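Local coordinates for N-alpha-acetyltransferase (Sulfolobus solfataricus P2, PDB 4R3L), which transfers the acetyl group of acetyl-CoA to the free alpha-amino group at protein N-termini, with a preference for chains that begin with serine, at residues T13-R18 with V55-N60; I22-K27 with N60-Y65; Y49-F54 with K116-A121; M67-W72 with K86-S91. One frame throughout, in Å; residues are numbered along the deposited sequence.

Interaction 1: residues T13-R18 with V55-N60; sequences TLRNAR and VAIVDN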
loop_
_atom_site.group_PDB
_atom_site.type_symbol
_atom_site.label_atom_id
_atom_site.label_comp_id
_atom_site.label_asym_id
_atom_site.label_seq_id
_atom_site.Cartn_x
_atom_site.Cartn_y
_atom_site.Cartn_z
ATOM N N THR A 13 -12.477 -0.075 12.815
ATOM C CA THR A 13 -11.377 0.533 13.533
ATOM C C THR A 13 -10.091 0.155 12.801
ATOM O O THR A 13 -10.102 -0.753 11.991
ATOM C CB THR A 13 -11.307 0.057 14.990
ATOM O OG1 THR A 13 -11.173 -1.369 15.025
ATOM C CG2 THR A 13 -12.578 0.440 15.741
ATOM N N LEU A 14 -9.000 0.848 13.092
ATOM C CA LEU A 14 -7.689 0.482 12.550
ATOM C C LEU A 14 -6.775 0.132 13.684
ATOM O O LEU A 14 -6.880 0.716 14.760
ATOM C CB LEU A 14 -7.052 1.628 11.759
ATOM C CG LEU A 14 -7.801 2.249 10.587
ATOM C CD1 LEU A 14 -6.895 3.281 9.871
ATOM C CD2 LEU A 14 -8.270 1.196 9.630
ATOM N N ARG A 15 -5.853 -0.789 13.437
ATOM C CA ARG A 15 -4.741 -0.992 14.337
ATOM C C ARG A 15 -3.553 -1.560 13.560
ATOM O O ARG A 15 -3.685 -1.988 12.404
ATOM C CB ARG A 15 -5.130 -1.925 15.484
ATOM C CG ARG A 15 -5.601 -3.286 15.034
ATOM C CD ARG A 15 -5.699 -4.233 16.220
ATOM N NE ARG A 15 -6.253 -5.526 15.832
ATOM C CZ ARG A 15 -5.574 -6.450 15.155
ATOM N NH1 ARG A 15 -4.321 -6.208 14.782
ATOM N NH2 ARG A 15 -6.148 -7.604 14.846
ATOM N N ASN A 16 -2.384 -1.523 14.167
ATOM C CA ASN A 16 -1.248 -2.196 13.539
ATOM C C ASN A 16 -1.505 -3.697 13.378
ATOM O O ASN A 16 -2.165 -4.342 14.221
ATOM C CB ASN A 16 0.024 -1.929 14.344
ATOM C CG ASN A 16 0.532 -0.513 14.164
ATOM O OD1 ASN A 16 0.280 0.363 14.988
ATOM N ND2 ASN A 16 1.238 -0.279 13.072
ATOM N N ALA A 17 -1.025 -4.248 12.264
ATOM C CA ALA A 17 -1.135 -5.672 12.032
ATOM C C ALA A 17 -0.309 -6.461 13.036
ATOM O O ALA A 17 0.729 -5.983 13.502
ATOM C CB ALA A 17 -0.688 -6.004 10.610
ATOM N N ARG A 18 -0.762 -7.678 13.328
ATOM C CA ARG A 18 -0.047 -8.614 14.204
ATOM C C ARG A 18 0.101 -9.952 13.496
ATOM O O ARG A 18 -0.634 -10.223 12.549
ATOM C CB ARG A 18 -0.798 -8.789 15.530
ATOM C CG ARG A 18 -1.058 -7.465 16.272
ATOM C CD ARG A 18 -1.916 -7.682 17.520
ATOM N NE ARG A 18 -3.101 -8.488 17.228
ATOM C CZ ARG A 18 -3.893 -9.015 18.157
ATOM N NH1 ARG A 18 -3.625 -8.823 19.444
ATOM N NH2 ARG A 18 -4.951 -9.737 17.802
ATOM N N VAL A 55 -4.110 -2.896 9.758
ATOM C CA VAL A 55 -5.311 -3.614 9.357
ATOM C C VAL A 55 -6.547 -2.821 9.767
ATOM O O VAL A 55 -6.493 -2.031 10.701
ATOM C CB VAL A 55 -5.391 -5.017 9.984
ATOM C CG1 VAL A 55 -4.357 -5.983 9.334
ATOM C CG2 VAL A 55 -5.221 -4.938 11.502
ATOM N N ALA A 56 -7.635 -3.033 9.033
ATOM C CA ALA A 56 -8.954 -2.498 9.358
ATOM C C ALA A 56 -9.775 -3.631 9.921
ATOM O O ALA A 56 -9.782 -4.732 9.356
ATOM C CB ALA A 56 -9.634 -1.923 8.136
ATOM N N ILE A 57 -10.455 -3.364 11.027
ATOM C CA ILE A 57 -11.187 -4.391 11.750
ATOM C C ILE A 57 -12.675 -4.078 11.804
ATOM O O ILE A 57 -13.054 -2.953 12.116
ATOM C CB ILE A 57 -10.671 -4.524 13.193
ATOM C CG1 ILE A 57 -9.171 -4.814 13.208
ATOM C CG2 ILE A 57 -11.477 -5.593 13.963
ATOM C CD1 ILE A 57 -8.820 -6.141 12.603
ATOM N N VAL A 58 -13.508 -5.063 11.480
ATOM C CA VAL A 58 -14.935 -4.988 11.780
ATOM C C VAL A 58 -15.337 -6.190 12.628
ATOM O O VAL A 58 -15.137 -7.333 12.212
ATOM C CB VAL A 58 -15.795 -4.957 10.520
ATOM C CG1 VAL A 58 -17.265 -5.036 10.893
ATOM C CG2 VAL A 58 -15.528 -3.685 9.722
ATOM N N ASP A 59 -15.903 -5.924 13.805
ATOM C CA ASP A 59 -16.284 -6.968 14.766
ATOM C C ASP A 59 -15.291 -8.137 14.816
ATOM O O ASP A 59 -15.611 -9.265 14.424
ATOM C CB ASP A 59 -17.691 -7.480 14.453
ATOM C CG ASP A 59 -18.766 -6.778 15.275
ATOM O OD1 ASP A 59 -18.494 -6.430 16.446
ATOM O OD2 ASP A 59 -19.884 -6.573 14.751
ATOM N N ASN A 60 -14.078 -7.831 15.264
ATOM C CA ASN A 60 -13.008 -8.815 15.444
ATOM C C ASN A 60 -12.498 -9.488 14.160
ATOM O O ASN A 60 -11.645 -10.371 14.231
ATOM C CB ASN A 60 -13.451 -9.902 16.433
ATOM C CG ASN A 60 -14.111 -9.333 17.673
ATOM O OD1 ASN A 60 -14.236 -8.116 17.823
ATOM N ND2 ASN A 60 -14.548 -10.214 18.568
HETATM O O HOH W 1 -13.922 -2.622 15.120
HETATM O O HOH W 2 -8.810 -9.061 15.660
#
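Arg-15 lays its guanidinium group over Val-55, whose CG2 lies 3.6 Å from Arg-15 NH1 and covers one face of the plane near its rim. The end of the same arginine also reaches Ile-57, NH2 coming 3.8 Å from CD1 as the two side chains pass at a slant. This reach begins with CG set between the backbone N and the carbonyl carbon (chi1 59°), after which the chain runs extended to NE beside Val-55. Beneath it the backbones pair antiparallel. Thr-13 with Ile-57 and Arg-15 with Val-55 are hydrogen-bonded pairs, and the bond from Val-55 N to Arg-15 O, 2.8 Å long, is nearly straight (171°). On the other face the non-hydrogen-bonded pair Leu-14 and Ala-56 meets through CD2 and CB at 3.7 Å. Polar partners fix the turn of the guanidinium: NH1 gives a 2.9 Å bond to Asn-16 O, and NH2 makes a salt bridge with Asp-21. Arg-18 NE covers the face opposite Val-55, near the rim. A leucine in place of Arg-15 would probably leave the Asp-21 carboxylate without this charged mate. Strand 13-16 is the outermost strand on its side of the GNAT sheet; strand 61-72 flanks strand 54-58 on the other side, with Val-62 against Val-55 and Ile-57, while helix 103-119 packs on Leu-14 and Ala-56.

Interaction 2: residues I22-K27 with N60-Y65; sequences IDQIIK and NSVVGY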
loop_
_atom_site.group_PDB
_atom_site.type_symbol
_atom_site.label_atom_id
_atom_site.label_comp_id
_atom_site.label_asym_id
_atom_site.label_seq_id
_atom_site.Cartn_x
_atom_site.Cartn_y
_atom_site.Cartn_z
ATOM N N ILE A 22 -2.188 -12.518 9.816
ATOM C CA ILE A 22 -1.673 -12.864 8.486
ATOM C C ILE A 22 -2.593 -13.797 7.710
ATOM O O ILE A 22 -2.778 -13.622 6.509
ATOM C CB ILE A 22 -0.271 -13.504 8.571
ATOM C CG1 ILE A 22 0.698 -12.575 9.307
ATOM C CG2 ILE A 22 0.260 -13.825 7.179
ATOM C CD1 ILE A 22 1.007 -11.322 8.587
ATOM N N ASP A 23 -3.185 -14.779 8.388
ATOM C CA ASP A 23 -4.081 -15.711 7.707
ATOM C C ASP A 23 -5.257 -14.991 7.036
ATOM O O ASP A 23 -5.602 -15.295 5.893
ATOM C CB ASP A 23 -4.590 -16.780 8.679
ATOM C CG ASP A 23 -3.581 -17.900 8.888
ATOM O OD1 ASP A 23 -2.624 -17.995 8.087
ATOM O OD2 ASP A 23 -3.739 -18.683 9.848
ATOM N N GLN A 24 -5.861 -14.033 7.730
ATOM C CA GLN A 24 -6.988 -13.305 7.159
ATOM C C GLN A 24 -6.520 -12.344 6.063
ATOM O O GLN A 24 -7.205 -12.140 5.072
ATOM C CB GLN A 24 -7.751 -12.519 8.241
ATOM C CG GLN A 24 -8.404 -13.373 9.322
ATOM C CD GLN A 24 -8.890 -12.543 10.505
ATOM O OE1 GLN A 24 -9.838 -11.766 10.386
ATOM N NE2 GLN A 24 -8.228 -12.695 11.648
ATOM N N ILE A 25 -5.356 -11.747 6.267
ATOM C CA ILE A 25 -4.753 -10.864 5.269
ATOM C C ILE A 25 -4.511 -11.584 3.953
ATOM O O ILE A 25 -4.815 -11.060 2.880
ATOM C CB ILE A 25 -3.429 -10.267 5.808
ATOM C CG1 ILE A 25 -3.737 -9.218 6.898
ATOM C CG2 ILE A 25 -2.600 -9.668 4.672
ATOM C CD1 ILE A 25 -2.491 -8.699 7.644
ATOM N N ILE A 26 -3.970 -12.798 4.034
ATOM C CA ILE A 26 -3.729 -13.596 2.845
ATOM C C ILE A 26 -5.043 -13.911 2.145
ATOM O O ILE A 26 -5.135 -13.803 0.928
ATOM C CB ILE A 26 -2.970 -14.917 3.187
ATOM C CG1 ILE A 26 -1.556 -14.597 3.677
ATOM C CG2 ILE A 26 -2.924 -15.845 1.980
ATOM C CD1 ILE A 26 -0.728 -15.846 4.022
ATOM N N LYS A 27 -6.056 -14.280 2.921
ATOM C CA LYS A 27 -7.378 -14.545 2.374
ATOM C C LYS A 27 -7.903 -13.362 1.576
ATOM O O LYS A 27 -8.385 -13.520 0.455
ATOM C CB LYS A 27 -8.365 -14.879 3.492
ATOM C CG LYS A 27 -9.826 -14.874 3.041
ATOM C CD LYS A 27 -10.786 -14.677 4.214
ATOM C CE LYS A 27 -11.758 -13.531 3.941
ATOM N NZ LYS A 27 -12.844 -13.460 4.965
ATOM N N ASN A 60 -14.078 -7.831 15.264
ATOM C CA ASN A 60 -13.008 -8.815 15.444
ATOM C C ASN A 60 -12.498 -9.488 14.160
ATOM O O ASN A 60 -11.645 -10.371 14.231
ATOM C CB ASN A 60 -13.451 -9.902 16.433
ATOM C CG ASN A 60 -14.111 -9.333 17.673
ATOM O OD1 ASN A 60 -14.236 -8.116 17.823
ATOM N ND2 ASN A 60 -14.548 -10.214 18.568
ATOM N N SER A 61 -13.006 -9.093 12.996
ATOM C CA SER A 61 -12.491 -9.632 11.729
ATOM C C SER A 61 -11.657 -8.602 10.962
ATOM O O SER A 61 -11.990 -7.427 10.941
ATOM C CB SER A 61 -13.639 -10.118 10.833
ATOM O OG SER A 61 -14.226 -11.302 11.339
ATOM N N VAL A 62 -10.577 -9.048 10.326
ATOM C CA VAL A 62 -9.819 -8.167 9.432
ATOM C C VAL A 62 -10.577 -8.021 8.122
ATOM O O VAL A 62 -10.925 -9.021 7.498
ATOM C CB VAL A 62 -8.402 -8.715 9.159
ATOM C CG1 VAL A 62 -7.668 -7.850 8.153
ATOM C CG2 VAL A 62 -7.606 -8.824 10.460
ATOM N N VAL A 63 -10.852 -6.787 7.702
ATOM C CA VAL A 63 -11.558 -6.571 6.448
ATOM C C VAL A 63 -10.726 -5.798 5.423
ATOM O O VAL A 63 -11.156 -5.596 4.288
ATOM C CB VAL A 63 -12.881 -5.816 6.669
ATOM C CG1 VAL A 63 -13.809 -6.648 7.538
ATOM C CG2 VAL A 63 -12.615 -4.434 7.295
ATOM N N GLY A 64 -9.531 -5.372 5.815
ATOM C CA GLY A 64 -8.668 -4.646 4.902
ATOM C C GLY A 64 -7.281 -4.527 5.476
ATOM O O GLY A 64 -7.096 -4.740 6.672
ATOM N N TYR A 65 -6.294 -4.215 4.635
ATOM C CA TYR A 65 -4.946 -4.059 5.153
ATOM C C TYR A 65 -4.132 -3.189 4.231
ATOM O O TYR A 65 -4.490 -2.995 3.062
ATOM C CB TYR A 65 -4.267 -5.435 5.323
ATOM C CG TYR A 65 -3.938 -6.072 3.999
ATOM C CD1 TYR A 65 -2.708 -5.865 3.396
ATOM C CD2 TYR A 65 -4.871 -6.863 3.334
ATOM C CE1 TYR A 65 -2.406 -6.439 2.168
ATOM C CE2 TYR A 65 -4.583 -7.434 2.101
ATOM C CZ TYR A 65 -3.356 -7.207 1.519
ATOM O OH TYR A 65 -3.052 -7.783 0.300
#
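Gln-24 makes the polar part of this contact by sending its amide oxygen to a backbone N-H: Val-62 N donates to Gln-24 OE1 over 2.8 Å, nearly straight at 169°, from a position tilted out of the amide plane. The side chain leaves the helix with CG beside its own backbone N and runs extended beyond it, which carries OE1 across to the start of strand 61-72. An alanine at Gln-24 would remove the acceptor and is likely to leave Val-62 N without this partner. In the GNAT fold the first helix, here 22-32, lies against one face of the sheet, and its segment 22-27 crosses strand 61-65 at 54° with the axes 8.4 Å apart. The strand here follows the tight turn that joins it to strand 54-58, so the glutamine ties the helix to the start of the hairpin's second arm.

Apolar contacts accompany the bond. Gln-24 CB lies 4.0 Å from Val-62 CB as the two side chains slant past each other, and Ile-25 CG1 stands 4.3 Å from Val-62 CG1.

The aromatic part is a CH-pi contact. Ile-25 CG2, the branch anti to the backbone N, sits 3.7 Å from the centroid of the Tyr-65 ring, only 6° off the ring normal. The hydroxyl of Tyr-65 is engaged further along, bonding to Ser-91 OG and Asn-29 ND2, while Phe-42 of helix 39-49 packs on Ile-25.

Interaction 3: residues Y49-F54 with K116-A121; sequences YGLAFF and KNDYNA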
loop_
_atom_site.group_PDB
_atom_site.type_symbol
_atom_site.label_atom_id
_atom_site.label_comp_id
_atom_site.label_asym_id
_atom_site.label_seq_id
_atom_site.Cartn_x
_atom_site.Cartn_y
_atom_site.Cartn_z
ATOM N N TYR A 49 8.807 -3.741 8.801
ATOM C CA TYR A 49 8.172 -2.421 8.603
ATOM C C TYR A 49 6.824 -2.341 9.294
ATOM O O TYR A 49 5.912 -1.638 8.832
ATOM C CB TYR A 49 7.976 -2.122 7.111
ATOM C CG TYR A 49 9.097 -2.605 6.207
ATOM C CD1 TYR A 49 10.336 -1.988 6.218
ATOM C CD2 TYR A 49 8.900 -3.670 5.332
ATOM C CE1 TYR A 49 11.358 -2.422 5.395
ATOM C CE2 TYR A 49 9.925 -4.113 4.501
ATOM C CZ TYR A 49 11.149 -3.474 4.537
ATOM O OH TYR A 49 12.176 -3.899 3.710
ATOM N N GLY A 50 6.708 -3.045 10.413
ATOM C CA GLY A 50 5.436 -3.249 11.071
ATOM C C GLY A 50 4.734 -1.994 11.555
ATOM O O GLY A 50 3.516 -1.983 11.653
ATOM N N LEU A 51 5.484 -0.943 11.854
ATOM C CA LEU A 51 4.866 0.275 12.378
ATOM C C LEU A 51 3.972 0.948 11.347
ATOM O O LEU A 51 3.059 1.719 11.710
ATOM C CB LEU A 51 5.932 1.251 12.864
ATOM C CG LEU A 51 6.710 0.698 14.063
ATOM C CD1 LEU A 51 7.855 1.605 14.425
ATOM C CD2 LEU A 51 5.759 0.531 15.235
ATOM N N ALA A 52 4.209 0.648 10.070
ATOM C CA ALA A 52 3.411 1.249 8.994
ATOM C C ALA A 52 2.454 0.236 8.336
ATOM O O ALA A 52 1.812 0.544 7.313
ATOM C CB ALA A 52 4.349 1.889 7.930
ATOM N N PHE A 53 2.340 -0.948 8.947
ATOM C CA PHE A 53 1.519 -2.057 8.448
ATOM C C PHE A 53 0.226 -2.065 9.269
ATOM O O PHE A 53 0.223 -2.423 10.458
ATOM C CB PHE A 53 2.285 -3.402 8.625
ATOM C CG PHE A 53 1.776 -4.572 7.808
ATOM C CD1 PHE A 53 2.698 -5.534 7.340
ATOM C CD2 PHE A 53 0.442 -4.715 7.462
ATOM C CE1 PHE A 53 2.264 -6.623 6.588
ATOM C CE2 PHE A 53 0.011 -5.808 6.697
ATOM C CZ PHE A 53 0.931 -6.757 6.264
ATOM N N PHE A 54 -0.877 -1.656 8.660
ATOM C CA PHE A 54 -2.123 -1.573 9.398
ATOM C C PHE A 54 -3.188 -2.527 8.874
ATOM O O PHE A 54 -3.181 -2.906 7.703
ATOM C CB PHE A 54 -2.653 -0.140 9.353
ATOM C CG PHE A 54 -1.850 0.836 10.168
ATOM C CD1 PHE A 54 -2.199 1.102 11.494
ATOM C CD2 PHE A 54 -0.773 1.515 9.622
ATOM C CE1 PHE A 54 -1.468 2.022 12.248
ATOM C CE2 PHE A 54 -0.035 2.416 10.379
ATOM C CZ PHE A 54 -0.384 2.671 11.688
ATOM N N LYS A 116 6.342 8.676 7.548
ATOM C CA LYS A 116 6.946 9.969 7.839
ATOM C C LYS A 116 7.603 10.021 9.220
ATOM O O LYS A 116 8.753 10.430 9.342
ATOM C CB LYS A 116 5.909 11.088 7.733
ATOM C CG LYS A 116 6.526 12.482 7.819
ATOM C CD LYS A 116 5.477 13.584 7.734
ATOM C CE LYS A 116 4.454 13.446 8.847
ATOM N NZ LYS A 116 5.090 13.314 10.197
ATOM N N ASN A 117 6.876 9.609 10.253
ATOM C CA ASN A 117 7.309 9.854 11.629
ATOM C C ASN A 117 8.223 8.781 12.191
ATOM O O ASN A 117 9.160 9.075 12.936
ATOM C CB ASN A 117 6.094 10.006 12.547
ATOM C CG ASN A 117 5.363 11.311 12.327
ATOM O OD1 ASN A 117 5.908 12.250 11.741
ATOM N ND2 ASN A 117 4.123 11.382 12.798
ATOM N N ASP A 118 7.943 7.534 11.835
ATOM C CA ASP A 118 8.710 6.405 12.336
ATOM C C ASP A 118 9.941 6.126 11.478
ATOM O O ASP A 118 10.977 5.688 11.983
ATOM C CB ASP A 118 7.836 5.150 12.389
ATOM C CG ASP A 118 6.747 5.237 13.428
ATOM O OD1 ASP A 118 7.042 5.695 14.545
ATOM O OD2 ASP A 118 5.596 4.842 13.129
ATOM N N TYR A 119 9.822 6.379 10.178
ATOM C CA TYR A 119 10.827 5.923 9.227
ATOM C C TYR A 119 11.471 7.050 8.420
ATOM O O TYR A 119 12.276 6.788 7.525
ATOM C CB TYR A 119 10.207 4.903 8.266
ATOM C CG TYR A 119 9.732 3.636 8.949
ATOM C CD1 TYR A 119 10.642 2.710 9.452
ATOM C CD2 TYR A 119 8.377 3.359 9.074
ATOM C CE1 TYR A 119 10.211 1.553 10.077
ATOM C CE2 TYR A 119 7.940 2.212 9.687
ATOM C CZ TYR A 119 8.854 1.312 10.188
ATOM O OH TYR A 119 8.406 0.167 10.804
ATOM N N ASN A 120 11.119 8.286 8.748
ATOM C CA ASN A 120 11.682 9.469 8.085
ATOM C C ASN A 120 11.580 9.467 6.561
ATOM O O ASN A 120 12.463 9.978 5.868
ATOM C CB ASN A 120 13.142 9.638 8.497
ATOM C CG ASN A 120 13.284 10.002 9.956
ATOM O OD1 ASN A 120 12.364 10.564 10.551
ATOM N ND2 ASN A 120 14.435 9.693 10.541
ATOM N N ALA A 121 10.505 8.885 6.039
ATOM C CA ALA A 121 10.248 8.917 4.608
ATOM C C ALA A 121 9.929 10.328 4.115
ATOM O O ALA A 121 9.253 11.103 4.803
ATOM C CB ALA A 121 9.108 7.960 4.261
#
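Tyr-119 and Leu-51 each hold CG anti to the carbonyl carbon, beside the backbone N (chi1 -63° and -65°); the tyrosine torsion carries the phenol oxygen to the backbone of Leu-51, and the leucine torsion sets CD1 toward Asp-118. The phenol oxygen reaches the short 3-10 turn at residues 50-52, where Leu-51 N donates to Tyr-119 OH over 3.3 Å. At 145° on the hydrogen this bond is long and bent. Leu-51 CB is also close, 3.4 Å from Tyr-119 OH, while the methyl of Ala-52 stands 4.0 Å from Tyr-119 CE2; both carbons approach the ring obliquely. The neighbouring Asp-118 crosses the leucine at about a right angle. Its OD2 lies 3.6 Å from Leu-51 CB and its CG 3.9 Å from Leu-51 CD1. Asp-118 CB in turn covers one face of the Tyr-119 ring near the rim. The carboxylate is steadied by Ser-114 OG, which bonds to OD2, and the turn by a bond of 3.1 Å from Ala-52 N to Tyr-49 O. In the fold, the contact ties the C-terminal part of helix 103-119 to the link between helix 39-49 and strand 54-58. Ala-52 O bonds to Ser-111 OG on the same long helix, and strand 61-72 is met by Tyr-49 on Ile-70 and Ala-52 on Pro-68.

Interaction 4: residues M67-W72 with K86-S91; sequences MPRIEW and KGHVVS
Glu-71 and His-88 meet on one face of the antiparallel hairpin formed by strands 61-72 and 83-94, central strands of the GNAT sheet. Glu-71 can be followed outward from its CB, which lies 3.9 Å from Lys-86 O, the acceptor of its own backbone N-H. CG sits beside the backbone N (chi1 -50°) and the chain continues extended, which brings the carboxylate over the neighbouring strand. CD then packs against His-88 CB at 3.8 Å. At the tip the two oxygens part company: OE1 lies 3.7 Å from Lys-86 CE and bonds to Tyr-125 OH, whereas OE2 accepts a 2.9 Å bond from His-88 ND1. The bond leaves within the imidazole plane but meets OE2 from above the carboxylate, the two planes standing 72° apart. A weak hydrogen bond from Arg-69 NH1, part of a salt bridge, gives OE2 a second partner. The ring is thus oriented from the ND1 side. His-88 and Glu-127 are zinc-binding residues of this enzyme, though here they bond to each other through His-88 NE2, so Glu-71 probably serves as a second-shell residue that orients the histidine.

Further along, the pairing slips by one residue in a classic beta bulge, Val-90 and Ser-91 both facing Met-67, whose carbonyl oxygen accepts from both amides. Bulging of this strand is a recurrent GNAT feature, and here it lies beside Tyr-37 of the substrate site. Val-90 CB comes within 3.3 Å of Met-67 O, and the methionine CE ends 3.8 Å from Ser-91 CB.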
loop_
_atom_site.group_PDB
_atom_site.type_symbol
_atom_site.label_atom_id
_atom_site.label_comp_id
_atom_site.label_asym_id
_atom_site.label_seq_id
_atom_site.Cartn_x
_atom_site.Cartn_y
_atom_site.Cartn_z
ATOM N N MET A 67 0.120 -3.007 3.369
ATOM C CA MET A 67 1.452 -3.544 3.640
ATOM C C MET A 67 2.505 -2.662 3.004
ATOM O O MET A 67 2.508 -2.495 1.788
ATOM C CB MET A 67 1.564 -4.982 3.098
ATOM C CG MET A 67 2.952 -5.541 3.158
ATOM S SD MET A 67 2.958 -7.351 2.891
ATOM C CE MET A 67 2.316 -7.449 1.219
ATOM N N PRO A 68 3.409 -2.099 3.822
ATOM C CA PRO A 68 4.406 -1.141 3.364
ATOM C C PRO A 68 5.785 -1.764 3.172
ATOM O O PRO A 68 6.045 -2.872 3.657
ATOM C CB PRO A 68 4.448 -0.143 4.524
ATOM C CG PRO A 68 4.383 -1.069 5.719
ATOM C CD PRO A 68 3.425 -2.202 5.298
ATOM N N ARG A 69 6.654 -1.027 2.489
ATOM C CA ARG A 69 8.078 -1.337 2.437
ATOM C C ARG A 69 8.814 -0.014 2.578
ATOM O O ARG A 69 8.420 0.975 1.967
ATOM C CB ARG A 69 8.446 -2.036 1.127
ATOM C CG ARG A 69 9.907 -2.420 1.011
ATOM C CD ARG A 69 10.245 -2.640 -0.452
ATOM N NE ARG A 69 11.350 -3.562 -0.635
ATOM C CZ ARG A 69 11.947 -3.762 -1.804
ATOM N NH1 ARG A 69 11.544 -3.078 -2.872
ATOM N NH2 ARG A 69 12.943 -4.632 -1.904
ATOM N N ILE A 70 9.865 0.020 3.387
ATOM C CA ILE A 70 10.615 1.252 3.587
ATOM C C ILE A 70 11.948 1.157 2.836
ATOM O O ILE A 70 12.646 0.142 2.940
ATOM C CB ILE A 70 10.873 1.533 5.072
ATOM C CG1 ILE A 70 9.546 1.642 5.839
ATOM C CG2 ILE A 70 11.700 2.806 5.214
ATOM C CD1 ILE A 70 8.660 2.778 5.326
ATOM N N GLU A 71 12.286 2.195 2.074
ATOM C CA GLU A 71 13.447 2.129 1.175
ATOM C C GLU A 71 14.347 3.365 1.271
ATOM O O GLU A 71 13.923 4.402 1.750
ATOM C CB GLU A 71 12.971 1.958 -0.269
ATOM C CG GLU A 71 11.962 0.832 -0.450
ATOM C CD GLU A 71 11.274 0.861 -1.805
ATOM O OE1 GLU A 71 11.248 1.929 -2.448
ATOM O OE2 GLU A 71 10.762 -0.194 -2.216
ATOM N N TRP A 72 15.594 3.243 0.830
ATOM C CA TRP A 72 16.462 4.417 0.696
ATOM C C TRP A 72 17.036 4.382 -0.705
ATOM O O TRP A 72 17.559 3.359 -1.140
ATOM C CB TRP A 72 17.578 4.433 1.754
ATOM C CG TRP A 72 18.512 5.600 1.586
ATOM C CD1 TRP A 72 18.243 6.920 1.847
ATOM C CD2 TRP A 72 19.854 5.549 1.099
ATOM N NE1 TRP A 72 19.347 7.692 1.545
ATOM C CE2 TRP A 72 20.339 6.880 1.092
ATOM C CE3 TRP A 72 20.685 4.519 0.665
ATOM C CZ2 TRP A 72 21.632 7.188 0.666
ATOM C CZ3 TRP A 72 21.968 4.831 0.250
ATOM C CH2 TRP A 72 22.430 6.155 0.253
ATOM N N LYS A 86 12.187 6.511 1.244
ATOM C CA LYS A 86 10.915 6.359 0.547
ATOM C C LYS A 86 10.031 5.327 1.236
ATOM O O LYS A 86 10.519 4.278 1.662
ATOM C CB LYS A 86 11.141 5.917 -0.906
ATOM C CG LYS A 86 12.119 6.769 -1.699
ATOM C CD LYS A 86 12.308 6.231 -3.118
ATOM C CE LYS A 86 13.236 5.016 -3.168
ATOM N NZ LYS A 86 13.548 4.661 -4.585
ATOM N N GLY A 87 8.733 5.604 1.313
ATOM C CA GLY A 87 7.789 4.595 1.754
ATOM C C GLY A 87 7.078 4.068 0.521
ATOM O O GLY A 87 6.697 4.825 -0.360
ATOM N N HIS A 88 6.936 2.754 0.448
ATOM C CA HIS A 88 6.417 2.106 -0.740
ATOM C C HIS A 88 5.219 1.283 -0.319
ATOM O O HIS A 88 5.344 0.424 0.548
ATOM C CB HIS A 88 7.525 1.239 -1.358
ATOM C CG HIS A 88 7.167 0.590 -2.662
ATOM N ND1 HIS A 88 8.058 -0.193 -3.358
ATOM C CD2 HIS A 88 6.029 0.621 -3.401
ATOM C CE1 HIS A 88 7.487 -0.623 -4.474
ATOM N NE2 HIS A 88 6.256 -0.151 -4.518
ATOM N N VAL A 89 4.053 1.538 -0.901
ATOM C CA VAL A 89 2.896 0.697 -0.604
ATOM C C VAL A 89 2.977 -0.547 -1.443
ATOM O O VAL A 89 2.861 -0.468 -2.660
ATOM C CB VAL A 89 1.543 1.401 -0.911
ATOM C CG1 VAL A 89 0.367 0.489 -0.533
ATOM C CG2 VAL A 89 1.454 2.743 -0.194
ATOM N N VAL A 90 3.163 -1.694 -0.805
ATOM C CA VAL A 90 3.359 -2.934 -1.553
ATOM C C VAL A 90 2.001 -3.483 -1.957
ATOM O O VAL A 90 1.789 -3.938 -3.090
ATOM C CB VAL A 90 4.132 -3.968 -0.727
ATOM C CG1 VAL A 90 4.266 -5.287 -1.499
ATOM C CG2 VAL A 90 5.490 -3.416 -0.341
ATOM N N SER A 91 1.050 -3.373 -1.039
ATOM C CA SER A 91 -0.247 -3.971 -1.252
ATOM C C SER A 91 -1.276 -3.279 -0.366
ATOM O O SER A 91 -1.011 -3.008 0.802
ATOM C CB SER A 91 -0.170 -5.483 -0.959
ATOM O OG SER A 91 -1.365 -6.153 -1.303
#

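The four contacts show how a sheet and the helices packed on it frame a two-substrate site. Interactions 1 and 2 share Asn-60 and reach neighbouring strands, 54-58 and 61-72; their centres are 8 Å apart, and they touch where Ile-57 CD1 meets Val-62 CG2 at 3.6 Å. Interaction 2 reaches interaction 4 through the 2.8 Å hydrogen bond between Tyr-65 OH and Ser-91 OG, on the side of the sheet near Tyr-37 of the peptide site. Interaction 3 lies about 9 Å, centre to centre, from interaction 4, and Tyr-49 CD2 comes 3.4 Å from Pro-68 O. Coenzyme A is about 8 Å from the side chains of Ala-56 and Tyr-65 and about 7 Å from that of Ser-91.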